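Local coordinates for protein sensor histidine kinase PdtaS (Mycobacterium tuberculosis, PDB 2YKF) that probably senses cyclic di-GMP through its GAF and PAS sensor region and autophosphorylates on a histidine to start a two-component response to nutrient deprivation, at residues Pro177-Gly182 with Ile278-Asp282. Residues are numbered along the deposited sequence; the frame is centred on the assembly and turned at random.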
loop_
_atom_site.group_PDB
_atom_site.type_symbol
_atom_site.label_atom_id
_atom_site.label_comp_id
_atom_site.label_asym_id
_atom_site.label_seq_id
_atom_site.Cartn_x
_atom_site.Cartn_y
_atom_site.Cartn_z
ATOM N N PRO A 177 -6.074 -6.031 0.630
ATOM C CA PRO A 177 -5.813 -4.939 -0.345
ATOM C C PRO A 177 -5.663 -3.598 0.367
ATOM O O PRO A 177 -6.299 -3.415 1.394
ATOM C CB PRO A 177 -7.095 -4.882 -1.176
ATOM C CG PRO A 177 -7.869 -6.041 -0.845
ATOM C CD PRO A 177 -7.394 -6.646 0.462
ATOM N N ARG A 178 -4.805 -2.713 -0.126
ATOM C CA ARG A 178 -4.800 -1.334 0.271
ATOM C C ARG A 178 -5.802 -0.637 -0.634
ATOM O O ARG A 178 -6.132 -1.117 -1.705
ATOM C CB ARG A 178 -3.382 -0.707 0.112
ATOM C CG ARG A 178 -2.211 -1.580 0.718
ATOM C CD ARG A 178 -2.322 -1.763 2.263
ATOM N NE ARG A 178 -1.121 -2.469 2.767
ATOM C CZ ARG A 178 -0.033 -1.854 3.245
ATOM N NH1 ARG A 178 0.024 -0.514 3.315
ATOM N NH2 ARG A 178 1.015 -2.570 3.677
ATOM N N ALA A 179 -6.356 0.477 -0.170
ATOM C CA ALA A 179 -7.244 1.286 -1.020
ATOM C C ALA A 179 -6.699 1.491 -2.469
ATOM O O ALA A 179 -7.416 1.272 -3.456
ATOM C CB ALA A 179 -7.519 2.663 -0.303
ATOM N N GLY A 180 -5.426 1.862 -2.609
ATOM C CA GLY A 180 -4.889 2.068 -3.951
ATOM C C GLY A 180 -4.902 0.862 -4.858
ATOM O O GLY A 180 -4.902 1.012 -6.109
ATOM N N ASP A 181 -4.860 -0.342 -4.264
ATOM C CA ASP A 181 -4.943 -1.576 -5.059
ATOM C C ASP A 181 -6.196 -1.686 -5.924
ATOM O O ASP A 181 -6.179 -2.342 -6.976
ATOM C CB ASP A 181 -4.804 -2.834 -4.158
ATOM C CG ASP A 181 -3.437 -2.892 -3.437
ATOM O OD1 ASP A 181 -2.409 -2.350 -3.955
ATOM O OD2 ASP A 181 -3.365 -3.484 -2.342
ATOM N N GLY A 182 -7.330 -1.165 -5.440
ATOM C CA GLY A 182 -8.574 -1.285 -6.215
ATOM C C GLY A 182 -9.728 -0.941 -5.244
ATOM O O GLY A 182 -9.798 -1.485 -4.141
ATOM N N ILE A 278 -15.663 -2.011 -1.227
ATOM C CA ILE A 278 -14.971 -3.218 -1.487
ATOM C C ILE A 278 -13.583 -2.844 -1.967
ATOM O O ILE A 278 -13.415 -2.084 -2.945
ATOM C CB ILE A 278 -15.719 -4.096 -2.538
ATOM C CG1 ILE A 278 -17.125 -4.468 -1.975
ATOM C CG2 ILE A 278 -14.920 -5.383 -2.925
ATOM C CD1 ILE A 278 -17.901 -5.336 -2.863
ATOM N N LEU A 279 -12.588 -3.432 -1.328
ATOM C CA LEU A 279 -11.198 -3.242 -1.822
ATOM C C LEU A 279 -10.781 -4.508 -2.528
ATOM O O LEU A 279 -11.172 -5.607 -2.139
ATOM C CB LEU A 279 -10.260 -2.968 -0.671
ATOM C CG LEU A 279 -10.802 -1.942 0.340
ATOM C CD1 LEU A 279 -9.776 -1.923 1.463
ATOM C CD2 LEU A 279 -10.900 -0.611 -0.317
ATOM N N ILE A 280 -10.075 -4.351 -3.631
ATOM C CA ILE A 280 -9.657 -5.519 -4.422
ATOM C C ILE A 280 -8.212 -5.399 -4.821
ATOM O O ILE A 280 -7.739 -4.325 -5.108
ATOM C CB ILE A 280 -10.586 -5.750 -5.641
ATOM C CG1 ILE A 280 -10.154 -6.987 -6.469
ATOM C CG2 ILE A 280 -10.684 -4.522 -6.526
ATOM C CD1 ILE A 280 -11.149 -7.252 -7.649
ATOM N N ARG A 281 -7.477 -6.519 -4.772
ATOM C CA ARG A 281 -6.091 -6.456 -5.205
ATOM C C ARG A 281 -5.876 -7.649 -6.138
ATOM O O ARG A 281 -6.130 -8.769 -5.733
ATOM C CB ARG A 281 -5.140 -6.620 -4.022
ATOM C CG ARG A 281 -3.675 -6.500 -4.519
ATOM C CD ARG A 281 -2.581 -6.719 -3.457
ATOM N NE ARG A 281 -1.337 -6.284 -4.115
ATOM C CZ ARG A 281 -0.086 -6.575 -3.711
ATOM N NH1 ARG A 281 0.125 -7.254 -2.566
ATOM N NH2 ARG A 281 0.955 -6.084 -4.419
ATOM N N ASP A 282 -5.444 -7.404 -7.365
ATOM C CA ASP A 282 -5.008 -8.499 -8.257
ATOM C C ASP A 282 -3.725 -9.137 -7.734
ATOM O O ASP A 282 -2.622 -8.541 -7.718
ATOM C CB ASP A 282 -4.866 -7.957 -9.681
ATOM C CG ASP A 282 -4.437 -9.047 -10.687
ATOM O OD1 ASP A 282 -4.093 -10.155 -10.224
ATOM O OD2 ASP A 282 -4.465 -8.776 -11.921
HETATM O O HOH W 1 -4.980 -4.657 -8.035
#
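Gly182 and Ile280 pair by backbone where a short 3-10 turn, 179-181, runs into strand 183-186 of the PAS-like domain and meets the end of the central strand 272-282. One direct hydrogen bond marks the junction: Ile280 N reaches Gly182 O at 2.9 Å with an N-H...O angle of 162°, and Leu279 CA adds a CA-H...O contact to the same oxygen. The return bond fails: Gly182 N lies near Ile280 O at a poor angle and donates to Ala179 O within the turn. A water continues the pairing, donating to Asp181 O at 2.8 Å and accepting from Asp282 N. Gly182 presents its bare CA to Ile280, whose CG2 lies 3.9 Å from Gly182 CA. On one face of the strand, the Pro177 ring lies over Leu279 and Arg281, with Pro177 CB 3.7 Å from Leu279 CB. Arg281, with CG anti to its backbone N (chi1 -178°), runs extended past the Asp181 carboxylate. Asp181 OD2 to Arg281 NE is a long 3.9 Å salt bridge, out of the guanidinium plane and hence electrostatic only. Asp181 OD2 also adds a 2.8 Å side-chain bond to Arg178 N, beside the turn's backbone bonds, and pairs with Arg178 of the second subunit. Leu279 and Ala179 pack on helix 18-38, Ile280 touches helix 197-205, and strand 258-269 flanks the other edge of 272-282.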